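UDP-N-Acetylenolpyruvylglucosamine Reductase (Thermus caldophilus, PDB 2GQT) catalyses the FAD-dependent reduction of UDP-N-acetylenolpyruvylglucosamine to UDP-N-acetylmuramate, a step in building the peptidoglycan of the bacterial cell wall. Local coordinates at residues V113-A125 / F149-V162. Sequence-based numbering, arbitrary orientation.
With FAD (flavin-adenine dinucleotide), chain C.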
loop_
_atom_site.group_PDB
_atom_site.type_symbol
_atom_site.label_atom_id
_atom_site.label_comp_id
_atom_site.label_asym_id
_atom_site.label_seq_id
_atom_site.Cartn_x
_atom_site.Cartn_y
_atom_site.Cartn_z
ATOM N N VAL A 113 1.058 5.936 -4.300
ATOM C CA VAL A 113 2.088 6.742 -4.962
ATOM C C VAL A 113 3.487 6.255 -4.562
ATOM O O VAL A 113 4.333 5.999 -5.430
ATOM C CB VAL A 113 1.922 8.246 -4.637
ATOM C CG1 VAL A 113 3.125 9.045 -5.148
ATOM C CG2 VAL A 113 0.623 8.789 -5.213
ATOM N N LYS A 114 3.735 6.103 -3.264
ATOM C CA LYS A 114 5.056 5.679 -2.801
ATOM C C LYS A 114 5.472 4.358 -3.454
ATOM O O LYS A 114 6.627 4.201 -3.869
ATOM C CB LYS A 114 5.090 5.547 -1.276
ATOM C CG LYS A 114 6.426 5.047 -0.720
ATOM C CD LYS A 114 7.453 6.144 -0.646
ATOM C CE LYS A 114 8.741 5.672 -0.003
ATOM N NZ LYS A 114 9.745 6.786 -0.068
ATOM N N MET A 115 4.529 3.424 -3.562
ATOM C CA MET A 115 4.819 2.087 -4.068
ATOM C C MET A 115 4.391 1.886 -5.510
ATOM O O MET A 115 4.304 0.745 -5.969
ATOM C CB MET A 115 4.148 1.035 -3.174
ATOM C CG MET A 115 4.616 1.066 -1.718
ATOM S SD MET A 115 6.419 1.054 -1.518
ATOM C CE MET A 115 6.857 -0.498 -2.306
ATOM N N ASN A 116 4.111 2.991 -6.208
ATOM C CA ASN A 116 3.579 2.971 -7.582
ATOM C C ASN A 116 2.703 1.754 -7.826
ATOM O O ASN A 116 2.957 0.945 -8.716
ATOM C CB ASN A 116 4.692 3.074 -8.634
ATOM C CG ASN A 116 4.154 3.455 -9.998
ATOM O OD1 ASN A 116 3.014 3.922 -10.117
ATOM N ND2 ASN A 116 4.969 3.267 -11.037
ATOM N N ALA A 117 1.651 1.633 -7.025
ATOM C CA ALA A 117 0.861 0.403 -7.020
ATOM C C ALA A 117 0.220 0.169 -8.377
ATOM O O ALA A 117 -0.230 1.112 -9.033
ATOM C CB ALA A 117 -0.183 0.444 -5.927
ATOM N N GLY A 118 0.168 -1.090 -8.792
ATOM C CA GLY A 118 -0.405 -1.400 -10.087
ATOM C C GLY A 118 -0.659 -2.858 -10.362
ATOM O O GLY A 118 -0.374 -3.735 -9.537
ATOM N N THR A 119 -1.242 -3.094 -11.531
ATOM C CA THR A 119 -1.578 -4.423 -12.027
ATOM C C THR A 119 -1.139 -4.478 -13.490
ATOM O O THR A 119 -0.564 -3.514 -14.000
ATOM C CB THR A 119 -3.095 -4.668 -11.941
ATOM O OG1 THR A 119 -3.770 -3.768 -12.832
ATOM C CG2 THR A 119 -3.614 -4.477 -10.514
ATOM N N ARG A 120 -1.435 -5.579 -14.173
ATOM C CA ARG A 120 -1.132 -5.691 -15.606
ATOM C C ARG A 120 -1.913 -4.664 -16.432
ATOM O O ARG A 120 -1.612 -4.442 -17.606
ATOM C CB ARG A 120 -1.419 -7.109 -16.123
ATOM C CG ARG A 120 -2.897 -7.504 -16.189
ATOM C CD ARG A 120 -3.122 -8.751 -17.051
ATOM N NE ARG A 120 -2.633 -9.953 -16.380
ATOM C CZ ARG A 120 -3.403 -10.913 -15.874
ATOM N NH1 ARG A 120 -4.726 -10.851 -15.979
ATOM N NH2 ARG A 120 -2.841 -11.954 -15.276
ATOM N N PHE A 121 -2.927 -4.066 -15.813
ATOM C CA PHE A 121 -3.831 -3.138 -16.487
ATOM C C PHE A 121 -3.367 -1.683 -16.452
ATOM O O PHE A 121 -3.632 -0.912 -17.386
ATOM C CB PHE A 121 -5.244 -3.282 -15.912
ATOM C CG PHE A 121 -5.759 -4.700 -15.927
ATOM C CD1 PHE A 121 -5.739 -5.475 -14.770
ATOM C CD2 PHE A 121 -6.246 -5.268 -17.103
ATOM C CE1 PHE A 121 -6.208 -6.788 -14.781
ATOM C CE2 PHE A 121 -6.719 -6.577 -17.119
ATOM C CZ PHE A 121 -6.703 -7.337 -15.955
ATOM N N GLY A 122 -2.671 -1.315 -15.382
ATOM C CA GLY A 122 -2.250 0.063 -15.157
ATOM C C GLY A 122 -1.588 0.222 -13.806
ATOM O O GLY A 122 -1.671 -0.668 -12.952
ATOM N N GLU A 123 -0.923 1.357 -13.622
ATOM C CA GLU A 123 -0.261 1.675 -12.358
ATOM C C GLU A 123 -0.596 3.089 -11.913
ATOM O O GLU A 123 -1.022 3.923 -12.718
ATOM C CB GLU A 123 1.254 1.495 -12.459
ATOM C CG GLU A 123 1.916 2.389 -13.481
ATOM C CD GLU A 123 3.381 2.073 -13.671
ATOM O OE1 GLU A 123 4.134 3.017 -13.989
ATOM O OE2 GLU A 123 3.781 0.896 -13.501
ATOM N N MET A 124 -0.384 3.351 -10.629
ATOM C CA MET A 124 -0.742 4.629 -10.026
ATOM C C MET A 124 -0.179 5.812 -10.808
ATOM O O MET A 124 -0.881 6.792 -11.020
ATOM C CB MET A 124 -0.306 4.675 -8.560
ATOM C CG MET A 124 -0.823 5.885 -7.797
ATOM S SD MET A 124 -2.607 5.818 -7.557
ATOM C CE MET A 124 -2.848 7.264 -6.532
ATOM N N ALA A 125 1.073 5.707 -11.255
ATOM C CA ALA A 125 1.724 6.779 -12.006
ATOM C C ALA A 125 0.930 7.209 -13.240
ATOM O O ALA A 125 0.901 8.393 -13.564
ATOM C CB ALA A 125 3.133 6.371 -12.397
ATOM N N PHE A 149 9.435 7.242 -10.861
ATOM C CA PHE A 149 8.610 6.043 -10.857
ATOM C C PHE A 149 9.253 4.905 -11.634
ATOM O O PHE A 149 9.870 5.117 -12.681
ATOM C CB PHE A 149 7.227 6.323 -11.430
ATOM C CG PHE A 149 6.331 7.087 -10.504
ATOM C CD1 PHE A 149 5.983 6.571 -9.254
ATOM C CD2 PHE A 149 5.816 8.318 -10.888
ATOM C CE1 PHE A 149 5.137 7.274 -8.404
ATOM C CE2 PHE A 149 4.966 9.029 -10.035
ATOM C CZ PHE A 149 4.627 8.502 -8.788
ATOM N N GLY A 150 9.111 3.703 -11.090
ATOM C CA GLY A 150 9.490 2.468 -11.763
ATOM C C GLY A 150 8.462 1.429 -11.366
ATOM O O GLY A 150 7.439 1.752 -10.752
ATOM N N TYR A 151 8.722 0.175 -11.703
ATOM C CA TYR A 151 7.800 -0.889 -11.350
ATOM C C TYR A 151 7.693 -1.007 -9.837
ATOM O O TYR A 151 8.671 -1.307 -9.160
ATOM C CB TYR A 151 8.238 -2.207 -11.979
ATOM C CG TYR A 151 7.226 -3.304 -11.803
ATOM C CD1 TYR A 151 6.120 -3.393 -12.646
ATOM C CD2 TYR A 151 7.366 -4.249 -10.788
ATOM C CE1 TYR A 151 5.180 -4.399 -12.486
ATOM C CE2 TYR A 151 6.429 -5.265 -10.623
ATOM C CZ TYR A 151 5.342 -5.325 -11.475
ATOM O OH TYR A 151 4.417 -6.328 -11.321
ATOM N N ARG A 152 6.495 -0.715 -9.321
ATOM C CA ARG A 152 6.192 -0.724 -7.883
ATOM C C ARG A 152 7.238 0.055 -7.062
ATOM O O ARG A 152 7.607 -0.324 -5.952
ATOM C CB ARG A 152 5.978 -2.166 -7.380
ATOM C CG ARG A 152 5.048 -2.990 -8.299
ATOM C CD ARG A 152 3.754 -2.250 -8.638
ATOM N NE ARG A 152 3.331 -2.422 -10.033
ATOM C CZ ARG A 152 3.511 -1.529 -11.007
ATOM N NH1 ARG A 152 4.124 -0.368 -10.776
ATOM N NH2 ARG A 152 3.072 -1.805 -12.230
ATOM N N LYS A 153 7.696 1.172 -7.621
ATOM C CA LYS A 153 8.760 1.963 -7.012
ATOM C C LYS A 153 8.581 3.457 -7.317
ATOM O O LYS A 153 8.048 3.829 -8.366
ATOM C CB LYS A 153 10.132 1.459 -7.505
ATOM C CG LYS A 153 11.359 2.227 -6.992
ATOM C CD LYS A 153 11.765 3.331 -7.948
ATOM C CE LYS A 153 12.663 2.797 -9.027
ATOM N NZ LYS A 153 12.100 1.551 -9.617
ATOM N N SER A 154 9.028 4.289 -6.373
ATOM C CA SER A 154 9.180 5.728 -6.568
ATOM C C SER A 154 10.523 6.173 -5.989
ATOM O O SER A 154 11.179 5.424 -5.271
ATOM C CB SER A 154 8.041 6.503 -5.885
ATOM O OG SER A 154 8.095 6.362 -4.478
ATOM N N HIS A 155 10.898 7.408 -6.297
ATOM C CA HIS A 155 12.048 8.065 -5.684
ATOM C C HIS A 155 11.572 9.436 -5.225
ATOM O O HIS A 155 11.806 10.453 -5.880
ATOM C CB HIS A 155 13.213 8.172 -6.687
ATOM C CG HIS A 155 14.528 8.555 -6.081
ATOM N ND1 HIS A 155 15.076 7.904 -4.996
ATOM C CD2 HIS A 155 15.436 9.487 -6.458
ATOM C CE1 HIS A 155 16.248 8.443 -4.709
ATOM N NE2 HIS A 155 16.488 9.408 -5.579
ATOM N N LEU A 156 10.838 9.455 -4.119
ATOM C CA LEU A 156 10.357 10.717 -3.578
ATOM C C LEU A 156 11.506 11.518 -2.991
ATOM O O LEU A 156 12.537 10.941 -2.624
ATOM C CB LEU A 156 9.313 10.477 -2.483
ATOM C CG LEU A 156 8.038 9.735 -2.856
ATOM C CD1 LEU A 156 7.150 9.627 -1.633
ATOM C CD2 LEU A 156 7.303 10.417 -3.987
ATOM N N PRO A 157 11.348 12.852 -2.904
ATOM C CA PRO A 157 12.333 13.618 -2.146
ATOM C C PRO A 157 12.562 13.018 -0.765
ATOM O O PRO A 157 11.621 12.497 -0.164
ATOM C CB PRO A 157 11.689 14.996 -2.040
ATOM C CG PRO A 157 10.853 15.099 -3.269
ATOM C CD PRO A 157 10.313 13.720 -3.501
ATOM N N PRO A 158 13.813 13.055 -0.267
ATOM C CA PRO A 158 14.118 12.466 1.036
ATOM C C PRO A 158 13.162 12.920 2.143
ATOM O O PRO A 158 12.946 14.122 2.323
ATOM C CB PRO A 158 15.557 12.935 1.304
ATOM C CG PRO A 158 16.120 13.147 -0.027
ATOM C CD PRO A 158 15.019 13.610 -0.914
ATOM N N GLY A 159 12.607 11.955 2.868
ATOM C CA GLY A 159 11.650 12.231 3.930
ATOM C C GLY A 159 10.273 12.659 3.435
ATOM O O GLY A 159 9.406 13.012 4.237
ATOM N N GLY A 160 10.054 12.601 2.123
ATOM C CA GLY A 160 8.837 13.141 1.514
ATOM C C GLY A 160 7.563 12.448 1.943
ATOM O O GLY A 160 7.486 11.218 1.979
ATOM N N ILE A 161 6.562 13.257 2.279
ATOM C CA ILE A 161 5.228 12.764 2.589
ATOM C C ILE A 161 4.291 13.230 1.481
ATOM O O ILE A 161 4.113 14.431 1.277
ATOM C CB ILE A 161 4.746 13.298 3.948
ATOM C CG1 ILE A 161 5.749 12.937 5.046
ATOM C CG2 ILE A 161 3.339 12.760 4.269
ATOM C CD1 ILE A 161 5.367 13.451 6.414
ATOM N N VAL A 162 3.714 12.288 0.741
ATOM C CA VAL A 162 2.682 12.632 -0.232
ATOM C C VAL A 162 1.446 13.091 0.539
ATOM O O VAL A 162 0.967 12.379 1.420
ATOM C CB VAL A 162 2.342 11.431 -1.119
ATOM C CG1 VAL A 162 1.219 11.774 -2.103
ATOM C CG2 VAL A 162 3.594 10.944 -1.851
HETATM P PA FAD C . 1.539 1.193 3.635
HETATM O O1A FAD C . 1.627 -0.275 3.588
HETATM O O2A FAD C . 0.922 1.866 4.800
HETATM O O5B FAD C . 2.968 1.849 3.421
HETATM C C5B FAD C . 3.794 1.395 2.342
HETATM C C4B FAD C . 4.923 2.376 2.111
HETATM O O4B FAD C . 4.360 3.629 1.672
HETATM C C3B FAD C . 5.754 2.691 3.363
HETATM O O3B FAD C . 7.089 2.969 2.940
HETATM C C2B FAD C . 5.089 3.960 3.882
HETATM O O2B FAD C . 5.976 4.748 4.675
HETATM C C1B FAD C . 4.787 4.674 2.582
HETATM N N9A FAD C . 3.708 5.682 2.646
HETATM C C8A FAD C . 2.428 5.471 2.993
HETATM N N7A FAD C . 1.759 6.623 2.901
HETATM C C5A FAD C . 2.606 7.562 2.466
HETATM C C6A FAD C . 2.511 8.933 2.198
HETATM N N6A FAD C . 1.368 9.620 2.319
HETATM N N1A FAD C . 3.616 9.580 1.775
HETATM C C2A FAD C . 4.786 8.941 1.637
HETATM N N3A FAD C . 4.935 7.644 1.893
HETATM C C4A FAD C . 3.853 6.959 2.312
HETATM N N1 FAD C . 0.259 -3.690 -4.663
HETATM C C2 FAD C . 0.309 -3.488 -6.026
HETATM O O2 FAD C . 1.167 -2.758 -6.501
HETATM N N3 FAD C . -0.597 -4.138 -6.859
HETATM C C4 FAD C . -1.583 -4.977 -6.353
HETATM O O4 FAD C . -2.376 -5.528 -7.123
HETATM C C4X FAD C . -1.633 -5.166 -4.973
HETATM N N5 FAD C . -2.598 -6.007 -4.423
HETATM C C5X FAD C . -2.681 -6.138 -3.031
HETATM C C6 FAD C . -3.694 -6.928 -2.486
HETATM C C7 FAD C . -3.817 -7.072 -1.108
HETATM C C7M FAD C . -4.946 -7.935 -0.532
HETATM C C8 FAD C . -2.905 -6.421 -0.270
HETATM C C8M FAD C . -3.020 -6.572 1.253
HETATM C C9 FAD C . -1.888 -5.641 -0.815
HETATM C C9A FAD C . -1.763 -5.489 -2.196
HETATM N N10 FAD C . -0.744 -4.703 -2.759
HETATM C C10 FAD C . -0.711 -4.524 -4.140
HETATM C "C1'" FAD C . 0.318 -4.074 -1.930
HETATM C "C2'" FAD C . -0.110 -2.713 -1.360
HETATM O "O2'" FAD C . -1.545 -2.578 -1.378
HETATM C "C3'" FAD C . 0.493 -1.539 -2.134
HETATM O "O3'" FAD C . 1.924 -1.584 -2.043
HETATM C "C4'" FAD C . -0.039 -0.191 -1.630
HETATM O "O4'" FAD C . 0.381 0.843 -2.521
HETATM C "C5'" FAD C . 0.416 0.153 -0.214
HETATM O "O5'" FAD C . -0.315 1.314 0.184
HETATM P P FAD C . -0.654 1.539 1.728
HETATM O O1P FAD C . -1.362 2.831 1.814
HETATM O O2P FAD C . -1.258 0.336 2.337
HETATM O O3P FAD C . 0.839 1.754 2.281
HETATM O O HOH W 1 10.180 6.965 -2.767
HETATM O O HOH W 2 9.202 2.982 -3.650
HETATM O O HOH W 3 9.239 9.166 1.619
#
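Arg152 grips Glu123 in an end-on salt bridge, both terminal nitrogens converging on one carboxylate oxygen: NH1 lies 3.0 Å from OE2, and NH2 takes the anti lone pair of the same atom. OE2 sits in the guanidinium plane, but the carboxylate is turned nearly perpendicular to it, 81° apart. Bends at chi2 and chi3 fold the arginine chain back toward 113-125. The backbone of Ala117 and Gly118 covers one guanidinium face and Tyr151 CD1 lies over the other. Asn116 ND2 donates to the other oxygen, Glu123 OE1, coming from above the carboxylate plane. The other N-H of Asn116 ND2 points almost straight (166°) at Gly150 O, 2.9 Å away; Lys153 N reaches this carbonyl from its opposite face. Asn116 OD1 accepts from Ala125 N, so bonds on both amide ends fix its rotation. With positive phi, Asn116 is the C-prime residue of the Schellman motif that ends helix 109-114. Beyond it, in this MurB-family FAD-binding fold, Gly118 pairs with the flavin: its N donates to FAD O2 and its O accepts from FAD N3 at 2.7 Å. Arg152, probably an active-site residue, brings CD within 3.4 Å of FAD O2. The Phe149 ring meets the Asn116 side chain obliquely, CD1 toward CG, the planes 41° apart, with Ala125 CB over one ring face in a CH-pi contact, 3.9 Å from the centroid, and Val113 O at the ring edge. Val113 CG1, anti to its own N, wedges between Phe149 CZ and Val162 CG2. Toward the adenine, Ser154 OG donates to Lys114 O at 2.7 Å, while a water joins the same hydroxyl to Lys114 NZ and Leu156 N. Lys114 CD rests on Leu156 CD1, and Val162 hydrogen-bonds the adenine, its N donating to N1A and its O accepting from N6A.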